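Side-chain contacts in transcriptional repressor of the blcABC operon (Agrobacterium tumefaciens, PDB 3MQ0), which represses transcription of the blcABC operon, probably by binding DNA through a helix-turn-helix domain, and is regulated through oligomerization: residues G171-L176 with Q194-L199; Y207-G212 with E248-L253; G64-M69 with D73-S78; V103-D108 with E266-R271. One frame throughout, in Å; residues are numbered along the deposited sequence.

Contact 1: G171-L176 with Q194-L199; sequences GELRML and QLEEEL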
# COMPACT_ATOMS: atom_id res chain seq x y z
N GLY B 171 12.01 5.24 -25.80
CA GLY B 171 12.71 6.42 -25.33
C GLY B 171 13.60 6.08 -24.15
O GLY B 171 14.77 6.51 -24.08
N GLU B 172 13.07 5.29 -23.21
CA GLU B 172 13.84 4.91 -22.02
C GLU B 172 15.05 4.07 -22.39
O GLU B 172 16.13 4.25 -21.81
CB GLU B 172 12.96 4.17 -21.01
CG GLU B 172 11.82 5.01 -20.46
CD GLU B 172 10.86 4.18 -19.60
OE1 GLU B 172 10.19 3.29 -20.15
OE2 GLU B 172 10.79 4.42 -18.37
N LEU B 173 14.88 3.16 -23.34
CA LEU B 173 16.00 2.33 -23.81
C LEU B 173 17.07 3.20 -24.44
O LEU B 173 18.27 2.96 -24.27
CB LEU B 173 15.53 1.29 -24.82
CG LEU B 173 14.71 0.11 -24.31
CD1 LEU B 173 14.05 -0.65 -25.46
CD2 LEU B 173 15.58 -0.83 -23.47
N ARG B 174 16.66 4.22 -25.17
CA ARG B 174 17.64 5.04 -25.87
C ARG B 174 18.42 5.90 -24.89
O ARG B 174 19.58 6.22 -25.13
CB ARG B 174 16.97 5.85 -26.98
CG ARG B 174 16.83 5.01 -28.26
CD ARG B 174 15.72 5.45 -29.22
NE ARG B 174 15.72 4.53 -30.35
CZ ARG B 174 15.15 3.32 -30.35
NH1 ARG B 174 14.46 2.89 -29.29
NH2 ARG B 174 15.24 2.55 -31.43
N MET B 175 17.80 6.26 -23.77
CA MET B 175 18.50 6.97 -22.71
C MET B 175 19.54 6.08 -22.03
O MET B 175 20.61 6.55 -21.64
CB MET B 175 17.50 7.48 -21.67
CG MET B 175 16.55 8.50 -22.22
SD MET B 175 16.53 9.96 -21.19
CE MET B 175 16.14 11.21 -22.41
N LEU B 176 19.21 4.81 -21.88
CA LEU B 176 20.11 3.88 -21.22
C LEU B 176 21.29 3.49 -22.09
O LEU B 176 22.39 3.28 -21.58
CB LEU B 176 19.37 2.60 -20.85
CG LEU B 176 18.77 2.52 -19.47
CD1 LEU B 176 17.95 1.23 -19.36
CD2 LEU B 176 19.88 2.57 -18.44
N GLN B 194 18.73 -4.67 -32.79
CA GLN B 194 18.61 -6.10 -32.58
C GLN B 194 18.00 -6.39 -31.21
O GLN B 194 17.21 -7.32 -31.06
CB GLN B 194 19.98 -6.77 -32.74
CG GLN B 194 20.60 -6.58 -34.13
CD GLN B 194 21.49 -5.34 -34.25
OE1 GLN B 194 21.19 -4.26 -33.73
NE2 GLN B 194 22.61 -5.50 -34.96
N LEU B 195 18.36 -5.59 -30.21
CA LEU B 195 17.81 -5.75 -28.87
C LEU B 195 16.29 -5.54 -28.90
O LEU B 195 15.54 -6.30 -28.29
CB LEU B 195 18.49 -4.78 -27.89
CG LEU B 195 17.90 -4.70 -26.49
CD1 LEU B 195 18.01 -6.06 -25.77
CD2 LEU B 195 18.58 -3.61 -25.67
N GLU B 196 15.84 -4.52 -29.62
CA GLU B 196 14.42 -4.22 -29.64
C GLU B 196 13.58 -5.31 -30.30
O GLU B 196 12.43 -5.54 -29.91
CB GLU B 196 14.16 -2.86 -30.28
CG GLU B 196 14.54 -1.72 -29.32
CD GLU B 196 14.22 -0.35 -29.89
OE1 GLU B 196 14.82 0.02 -30.91
OE2 GLU B 196 13.36 0.35 -29.31
N GLU B 197 14.16 -6.00 -31.27
CA GLU B 197 13.50 -7.18 -31.83
C GLU B 197 13.36 -8.27 -30.76
O GLU B 197 12.28 -8.85 -30.59
CB GLU B 197 14.28 -7.71 -33.04
CG GLU B 197 14.25 -6.74 -34.21
CD GLU B 197 15.34 -6.99 -35.23
OE1 GLU B 197 16.18 -7.91 -35.04
OE2 GLU B 197 15.37 -6.24 -36.23
N GLU B 198 14.43 -8.54 -30.04
CA GLU B 198 14.37 -9.52 -28.96
C GLU B 198 13.34 -9.13 -27.91
O GLU B 198 12.64 -9.99 -27.37
CB GLU B 198 15.73 -9.65 -28.27
CG GLU B 198 16.82 -10.35 -29.07
CD GLU B 198 18.10 -10.46 -28.26
OE1 GLU B 198 18.43 -9.48 -27.55
OE2 GLU B 198 18.77 -11.51 -28.31
N LEU B 199 13.26 -7.85 -27.59
CA LEU B 199 12.35 -7.40 -26.54
C LEU B 199 10.89 -7.56 -26.97
O LEU B 199 10.04 -7.89 -26.15
CB LEU B 199 12.63 -5.95 -26.14
CG LEU B 199 14.03 -5.67 -25.56
CD1 LEU B 199 14.12 -4.19 -25.10
CD2 LEU B 199 14.35 -6.59 -24.40
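The helical segments Gly171-Leu176 and Gln194-Leu199 run closer to antiparallel than parallel, at 138° with axes 12.1 Å apart, and the CA atoms of Leu173 and Glu196 are the nearest pair. Both belong to the GAF-fold domain of this IclR-type repressor, where two helices joined by a long connection meet chiefly through their side chains. The inner layer is apolar: Leu173 and Leu199 reach toward each other tip to tip, with Leu173 CD1 and Leu199 CD1 3.6 Å apart. Leu165 of helix 159-165 packs on Leu199 and on Leu176, tying a third helix to this layer. Outside it Arg174 and Glu196 form a two-pronged salt bridge. The arginine chain is extended from CG to NE and meets the glutamate chain at about a right angle, and the guanidinium grips end-on with its two terminal nitrogens, one to each oxygen. Its NH1 also donates to Pro170 O, which helps fix the rotation of the group. The two planes are 50° apart. Arg174 NH2 reaches Glu196 OE1 on the syn side at 2.6 Å, whereas Arg174 NH1 meets Glu196 OE2 at 2.8 Å in an almost straight bond, coming from above the carboxylate plane.

Contact 2: Y207-G212 with E248-L253; sequences YSIDDG and EKIAYL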
# COMPACT_ATOMS: atom_id res chain seq x y z
N TYR B 207 8.55 -14.72 -21.69
CA TYR B 207 9.84 -15.22 -21.22
C TYR B 207 10.93 -14.86 -22.22
O TYR B 207 10.64 -14.61 -23.39
CB TYR B 207 9.80 -16.73 -20.98
CG TYR B 207 9.66 -17.57 -22.24
CD1 TYR B 207 10.78 -17.90 -23.00
CD2 TYR B 207 8.42 -18.04 -22.65
CE1 TYR B 207 10.66 -18.68 -24.16
CE2 TYR B 207 8.30 -18.82 -23.81
CZ TYR B 207 9.42 -19.14 -24.55
OH TYR B 207 9.31 -19.90 -25.69
N SER B 208 12.16 -14.80 -21.76
CA SER B 208 13.28 -14.43 -22.58
C SER B 208 14.24 -15.58 -22.77
O SER B 208 14.29 -16.47 -22.02
CB SER B 208 14.07 -13.30 -21.96
OG SER B 208 14.51 -13.71 -20.73
N ILE B 209 15.04 -15.48 -23.80
CA ILE B 209 16.08 -16.46 -24.05
C ILE B 209 17.41 -15.74 -24.26
O ILE B 209 17.49 -14.78 -25.04
CB ILE B 209 15.78 -17.26 -25.33
CG1 ILE B 209 14.61 -18.22 -25.08
CG2 ILE B 209 16.99 -18.04 -25.74
CD1 ILE B 209 13.95 -18.69 -26.36
N ASP B 210 18.44 -16.18 -23.54
CA ASP B 210 19.82 -15.78 -23.83
C ASP B 210 20.55 -16.99 -24.40
O ASP B 210 20.93 -17.89 -23.66
CB ASP B 210 20.54 -15.30 -22.57
CG ASP B 210 22.06 -15.47 -22.65
OD1 ASP B 210 22.61 -15.39 -23.77
OD2 ASP B 210 22.71 -15.67 -21.60
N ASP B 211 20.73 -17.01 -25.72
CA ASP B 211 21.38 -18.15 -26.33
C ASP B 211 22.86 -17.87 -26.50
O ASP B 211 23.31 -17.46 -27.58
CB ASP B 211 20.73 -18.47 -27.68
CG ASP B 211 21.18 -19.82 -28.24
OD1 ASP B 211 22.15 -20.39 -27.70
OD2 ASP B 211 20.57 -20.30 -29.22
N GLY B 212 23.62 -18.06 -25.43
CA GLY B 212 25.07 -17.94 -25.48
C GLY B 212 25.62 -16.53 -25.62
O GLY B 212 26.70 -16.33 -26.18
N GLU B 248 12.01 -27.04 -28.77
CA GLU B 248 10.72 -27.34 -28.15
C GLU B 248 10.85 -27.42 -26.63
O GLU B 248 9.98 -26.96 -25.90
CB GLU B 248 10.13 -28.64 -28.71
CG GLU B 248 9.73 -28.57 -30.18
CD GLU B 248 10.93 -28.45 -31.13
OE1 GLU B 248 12.01 -29.00 -30.80
OE2 GLU B 248 10.80 -27.82 -32.20
N LYS B 249 11.94 -27.99 -26.16
CA LYS B 249 12.19 -28.05 -24.73
C LYS B 249 12.41 -26.67 -24.13
O LYS B 249 11.93 -26.38 -23.03
CB LYS B 249 13.41 -28.91 -24.42
CG LYS B 249 13.64 -29.07 -22.93
CD LYS B 249 14.84 -29.96 -22.64
CE LYS B 249 14.88 -30.37 -21.17
NZ LYS B 249 13.61 -31.04 -20.75
N ILE B 250 13.15 -25.82 -24.83
CA ILE B 250 13.36 -24.46 -24.36
C ILE B 250 12.02 -23.71 -24.21
O ILE B 250 11.80 -22.99 -23.23
CB ILE B 250 14.32 -23.70 -25.29
CG1 ILE B 250 15.71 -24.35 -25.26
CG2 ILE B 250 14.38 -22.21 -24.89
CD1 ILE B 250 16.59 -23.92 -26.41
N ALA B 251 11.14 -23.85 -25.19
CA ALA B 251 9.86 -23.16 -25.12
C ALA B 251 9.02 -23.72 -23.98
O ALA B 251 8.29 -23.00 -23.32
CB ALA B 251 9.11 -23.27 -26.43
N TYR B 252 9.11 -25.03 -23.75
CA TYR B 252 8.36 -25.64 -22.66
C TYR B 252 8.82 -25.03 -21.33
O TYR B 252 8.03 -24.58 -20.50
CB TYR B 252 8.56 -27.15 -22.68
CG TYR B 252 8.10 -27.83 -21.43
CD1 TYR B 252 6.75 -28.12 -21.24
CD2 TYR B 252 9.00 -28.15 -20.41
CE1 TYR B 252 6.31 -28.73 -20.07
CE2 TYR B 252 8.57 -28.76 -19.24
CZ TYR B 252 7.23 -29.04 -19.08
OH TYR B 252 6.77 -29.64 -17.93
N LEU B 253 10.13 -24.99 -21.15
CA LEU B 253 10.73 -24.45 -19.94
C LEU B 253 10.43 -22.97 -19.75
O LEU B 253 10.24 -22.50 -18.63
CB LEU B 253 12.25 -24.66 -19.98
CG LEU B 253 12.71 -26.11 -19.73
CD1 LEU B 253 14.21 -26.20 -20.00
CD2 LEU B 253 12.37 -26.60 -18.32
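Ile250 is the first residue of helical segment Glu248-Leu253 to touch Tyr207-Gly212, and it does so through one branch. Its CG2 methyl lies anti to the backbone N and faces the strand, 3.8 Å from Ile209 CD1. Ile250 CG2 is also 4.0 Å from Ile209 CG1, and thus rests against the outer end of the longer Ile209 branch. The two isoleucines cross at about a right angle. Leu219 of strand 218-226 touches both of them, and the pair thus forms part of a larger apolar layer.

One residue on, Ala251 receives the end of Tyr207. The phenol ring approaches obliquely, with Tyr207 OH 3.4 Å from Ala251 CA and 3.5 Å from Ala251 CB. The hydroxyl therefore packs against carbon, and no hydrogen bond joins the two segments. Tyr207 has CG between its backbone N and carbonyl carbon (chi1 69°), which sends the ring across to the helix.

Further along, Leu253 turns its end away from Tyr207-Gly212 and packs on Ile221 of strand 218-226 and on Tyr119. Helix 247-267 thus lies over an outer part of the six-stranded antiparallel sheet, whose last strand within this chain is 208-211. Such packing of a helix on an antiparallel sheet belongs to the GAF fold of the IclR C-terminal domain.

Contact 3: G64-M69 with D73-S78; sequences GLLAVM and DLLARS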
# COMPACT_ATOMS: atom_id res chain seq x y z
N GLY B 64 -25.00 -11.60 13.02
CA GLY B 64 -24.18 -11.68 14.22
C GLY B 64 -22.70 -11.72 13.88
O GLY B 64 -21.89 -11.10 14.56
N LEU B 65 -22.34 -12.43 12.82
CA LEU B 65 -20.93 -12.50 12.44
C LEU B 65 -20.44 -11.13 12.00
O LEU B 65 -19.36 -10.70 12.40
CB LEU B 65 -20.71 -13.55 11.34
CG LEU B 65 -19.30 -13.67 10.77
CD1 LEU B 65 -18.28 -14.04 11.85
CD2 LEU B 65 -19.36 -14.72 9.68
N LEU B 66 -21.24 -10.45 11.18
CA LEU B 66 -20.88 -9.12 10.71
C LEU B 66 -20.71 -8.16 11.90
O LEU B 66 -19.81 -7.34 11.91
CB LEU B 66 -21.90 -8.58 9.71
CG LEU B 66 -22.01 -9.29 8.36
CD1 LEU B 66 -23.15 -8.69 7.53
CD2 LEU B 66 -20.71 -9.20 7.60
N ALA B 67 -21.57 -8.28 12.90
CA ALA B 67 -21.47 -7.40 14.07
C ALA B 67 -20.21 -7.67 14.88
O ALA B 67 -19.59 -6.75 15.40
CB ALA B 67 -22.72 -7.50 14.95
N VAL B 68 -19.82 -8.94 14.98
CA VAL B 68 -18.59 -9.30 15.66
C VAL B 68 -17.37 -8.76 14.91
O VAL B 68 -16.45 -8.24 15.51
CB VAL B 68 -18.47 -10.83 15.86
CG1 VAL B 68 -17.05 -11.20 16.29
CG2 VAL B 68 -19.50 -11.31 16.88
N MET B 69 -17.39 -8.86 13.58
CA MET B 69 -16.30 -8.36 12.76
C MET B 69 -16.17 -6.86 12.89
O MET B 69 -15.07 -6.31 12.78
CB MET B 69 -16.51 -8.71 11.28
CG MET B 69 -16.35 -10.20 10.99
SD MET B 69 -16.71 -10.59 9.27
CE MET B 69 -15.28 -9.84 8.52
N ASP B 73 -13.13 -4.68 14.76
CA ASP B 73 -12.53 -3.63 13.93
C ASP B 73 -11.98 -4.15 12.58
O ASP B 73 -11.26 -3.44 11.88
CB ASP B 73 -11.48 -2.84 14.71
CG ASP B 73 -12.05 -2.16 15.95
OD1 ASP B 73 -13.22 -1.71 15.90
OD2 ASP B 73 -11.34 -2.08 16.97
N LEU B 74 -12.35 -5.37 12.21
CA LEU B 74 -12.08 -5.83 10.85
C LEU B 74 -12.91 -5.01 9.86
O LEU B 74 -12.44 -4.69 8.76
CB LEU B 74 -12.42 -7.32 10.72
CG LEU B 74 -11.57 -8.23 11.62
CD1 LEU B 74 -12.17 -9.60 11.61
CD2 LEU B 74 -10.12 -8.25 11.13
N LEU B 75 -14.16 -4.72 10.23
CA LEU B 75 -15.04 -3.85 9.45
C LEU B 75 -15.39 -2.61 10.27
O LEU B 75 -15.35 -2.64 11.50
CB LEU B 75 -16.36 -4.56 9.11
CG LEU B 75 -16.29 -5.87 8.32
CD1 LEU B 75 -17.64 -6.59 8.28
CD2 LEU B 75 -15.74 -5.65 6.92
N ALA B 76 -15.72 -1.55 9.56
CA ALA B 76 -16.25 -0.33 10.14
C ALA B 76 -17.66 -0.15 9.60
O ALA B 76 -17.92 -0.37 8.42
CB ALA B 76 -15.39 0.85 9.73
N ARG B 77 -18.58 0.25 10.47
CA ARG B 77 -19.96 0.45 10.06
C ARG B 77 -20.27 1.94 9.91
O ARG B 77 -20.12 2.69 10.86
CB ARG B 77 -20.89 -0.16 11.10
CG ARG B 77 -22.36 -0.08 10.72
CD ARG B 77 -23.22 -0.73 11.79
NE ARG B 77 -24.64 -0.72 11.44
CZ ARG B 77 -25.44 0.32 11.60
NH1 ARG B 77 -24.96 1.45 12.11
NH2 ARG B 77 -26.72 0.24 11.26
N SER B 78 -20.72 2.36 8.72
CA SER B 78 -21.10 3.76 8.50
C SER B 78 -22.49 4.08 9.08
O SER B 78 -23.23 3.17 9.46
CB SER B 78 -21.06 4.11 7.01
OG SER B 78 -19.73 4.03 6.51
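Met69 O faces the backbone of Asp73, Leu74 and Leu75 just beyond the end of helix 59-71. Two amides share this acceptor. Leu75 N donates to Met69 O at 3.1 Å in a fairly straight bond (168°); Leu74 N lies closer to Met69 O, at 2.9 Å, but its bond is bent and weak. Asp73 N is near as well, yet its angle is too poor for a hydrogen bond. Asp73 has positive phi and closes the helix in a Schellman motif, which lets the following amides meet the carbonyl of the last turn. Thr70 OG1 is hydrogen-bonded to Leu66 O, and backbone bonds pair Leu74 with Gly86 and Ala76 with Arg84.

Next to these polar atoms the side chains pack together. Leu75 CD1 sits 3.8 Å from Met69 CB and 4.0 Å from Met69 CE, touched by both ends of the methionine. The bend at chi3 (71°) folds the Met69 methyl back to make the second of these contacts. On the same leucine branch Leu66 CD2 abuts Leu75 CD1 at 4.1 Å.

Helix 59-71, the second of the winged helix-turn-helix and probably the recognition helix as in relatives, here runs into wing strand 75-77. Helix 27-41 adds Ile35 against Leu66 and Met69, and Leu36 against Leu75. Strand 82-85 contributes Leu83 to Leu66, while Val33 of the second subunit packs on Leu74.

Contact 4: V103-D108 with E266-R271; sequences VSTFND and EKLGYR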
# COMPACT_ATOMS: atom_id res chain seq x y z
N VAL B 103 14.78 -12.59 -1.57
CA VAL B 103 15.73 -13.67 -1.71
C VAL B 103 15.29 -14.91 -0.93
O VAL B 103 15.37 -16.03 -1.44
CB VAL B 103 17.14 -13.24 -1.28
CG1 VAL B 103 18.10 -14.43 -1.29
CG2 VAL B 103 17.64 -12.13 -2.20
N SER B 104 14.84 -14.74 0.31
CA SER B 104 14.41 -15.90 1.08
C SER B 104 13.10 -16.49 0.50
O SER B 104 12.91 -17.69 0.49
CB SER B 104 14.25 -15.58 2.57
OG SER B 104 13.28 -14.57 2.78
N THR B 105 12.22 -15.62 -0.00
CA THR B 105 10.99 -16.07 -0.67
C THR B 105 11.33 -16.93 -1.90
O THR B 105 10.77 -18.00 -2.10
CB THR B 105 10.13 -14.86 -1.09
OG1 THR B 105 9.76 -14.12 0.08
CG2 THR B 105 8.88 -15.31 -1.84
N PHE B 106 12.25 -16.42 -2.70
CA PHE B 106 12.80 -17.14 -3.86
C PHE B 106 13.36 -18.51 -3.46
O PHE B 106 12.97 -19.52 -4.02
CB PHE B 106 13.86 -16.24 -4.49
CG PHE B 106 14.82 -16.92 -5.45
CD1 PHE B 106 14.46 -17.17 -6.76
CD2 PHE B 106 16.11 -17.23 -5.04
CE1 PHE B 106 15.36 -17.76 -7.66
CE2 PHE B 106 17.01 -17.83 -5.92
CZ PHE B 106 16.63 -18.09 -7.23
N ASN B 107 14.24 -18.55 -2.46
CA ASN B 107 14.88 -19.80 -2.05
C ASN B 107 13.84 -20.85 -1.69
O ASN B 107 13.92 -22.00 -2.13
CB ASN B 107 15.81 -19.61 -0.85
CG ASN B 107 17.07 -18.83 -1.18
OD1 ASN B 107 17.52 -18.83 -2.31
ND2 ASN B 107 17.65 -18.19 -0.17
N ASP B 108 12.87 -20.45 -0.87
CA ASP B 108 11.82 -21.36 -0.41
C ASP B 108 10.90 -21.84 -1.53
O ASP B 108 10.45 -22.99 -1.55
CB ASP B 108 11.02 -20.69 0.70
CG ASP B 108 11.84 -20.50 1.97
OD1 ASP B 108 12.95 -21.07 2.06
OD2 ASP B 108 11.38 -19.78 2.89
N GLU B 266 3.04 -13.42 -6.80
CA GLU B 266 1.88 -13.47 -5.92
C GLU B 266 2.30 -13.51 -4.45
O GLU B 266 1.69 -12.86 -3.59
CB GLU B 266 1.00 -14.68 -6.25
CG GLU B 266 -0.34 -14.64 -5.56
CD GLU B 266 -1.27 -15.74 -6.04
OE1 GLU B 266 -1.05 -16.91 -5.66
OE2 GLU B 266 -2.22 -15.43 -6.79
N LYS B 267 3.37 -14.23 -4.15
CA LYS B 267 3.87 -14.27 -2.79
C LYS B 267 4.38 -12.91 -2.34
O LYS B 267 4.47 -12.66 -1.15
CB LYS B 267 4.98 -15.32 -2.67
CG LYS B 267 4.48 -16.74 -2.84
CD LYS B 267 5.60 -17.75 -2.67
CE LYS B 267 5.05 -19.17 -2.69
NZ LYS B 267 6.15 -20.18 -2.76
N LEU B 268 4.69 -12.03 -3.29
CA LEU B 268 5.23 -10.71 -2.97
C LEU B 268 4.17 -9.62 -3.02
O LEU B 268 4.49 -8.44 -2.84
CB LEU B 268 6.38 -10.37 -3.92
CG LEU B 268 7.55 -11.36 -3.94
CD1 LEU B 268 8.58 -10.93 -4.99
CD2 LEU B 268 8.19 -11.45 -2.56
N GLY B 269 2.93 -10.01 -3.26
CA GLY B 269 1.83 -9.07 -3.23
C GLY B 269 1.20 -8.75 -4.57
O GLY B 269 0.17 -8.08 -4.62
N TYR B 270 1.82 -9.21 -5.66
CA TYR B 270 1.26 -8.98 -6.98
C TYR B 270 -0.09 -9.68 -7.15
O TYR B 270 -0.25 -10.85 -6.79
CB TYR B 270 2.23 -9.46 -8.06
CG TYR B 270 1.73 -9.29 -9.47
CD1 TYR B 270 1.47 -8.03 -9.99
CD2 TYR B 270 1.53 -10.39 -10.29
CE1 TYR B 270 1.02 -7.87 -11.28
CE2 TYR B 270 1.07 -10.24 -11.59
CZ TYR B 270 0.82 -8.97 -12.08
OH TYR B 270 0.37 -8.81 -13.37
N ARG B 271 -1.07 -8.95 -7.69
CA ARG B 271 -2.39 -9.48 -7.99
C ARG B 271 -2.64 -9.42 -9.49
O ARG B 271 -2.92 -8.34 -10.03
CB ARG B 271 -3.46 -8.66 -7.27
CG ARG B 271 -3.38 -8.72 -5.76
CD ARG B 271 -3.86 -10.07 -5.27
NE ARG B 271 -5.22 -10.33 -5.73
CZ ARG B 271 -5.84 -11.50 -5.61
NH1 ARG B 271 -5.22 -12.53 -5.04
NH2 ARG B 271 -7.08 -11.64 -6.05
O HOH W 1 8.33 -18.98 -1.09
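Thr105 turns its methyl toward Lys267 and Leu268 because CG2 lies anti to the backbone N, while OG1 takes the place beside that nitrogen (chi1 -61°). Lys267 is extended beyond CG, with chi2 at -178°, and runs past the threonine in the opposite direction.

The apolar part is small. Thr105 CG2 lies 4.0 Å from Lys267 CB and equally far from Leu268 CD2, which lodges the methyl between the foot of one side chain and a branch of the other. Leu268 CD2 is also 4.1 Å from Thr105 OG1. No direct hydrogen bond links the segments, but one water does: it donates to Thr105 O at 2.8 Å and accepts from Lys267 NZ at 3.0 Å. The ammonium is held a second time by His109 ND1, so the lysine end is fixed on the same helix that carries the threonine. Thr105 OG1 is likewise occupied, bonding to Asp101 O and to Arg84 of the second subunit.

Gly269, with positive phi, ends helix 247-267 in a Schellman motif just past the two contacting residues. The meeting therefore joins helix 102-110 to the C-terminal end of the last helix of the chain. Leu264, earlier on that helix, also touches Thr105 and strand 218-226 supplies Ile225 beside Leu268, while Asp108 of helix 102-110 bonds to Ser78 and Ala79 of the second subunit.

Contacts 1 and 2 lie in the GAF-fold part of the chain, their centres 20 Å apart, and are linked directly because helix 192-205 leads into strand 208-211. Contact 4 shares helix 247-267 with contact 2, at centres 23 Å apart, and closes a long loop of chain within which contacts 1 and 2 are nested. Contact 3 stands apart in the helix-turn-helix domain, about 52 Å between centres from contact 1 and 31 Å from contact 4. Contacts 3 and 4 both touch the second subunit: the wing segment of contact 3 in one subunit meets helix 102-110 of contact 4 in the other.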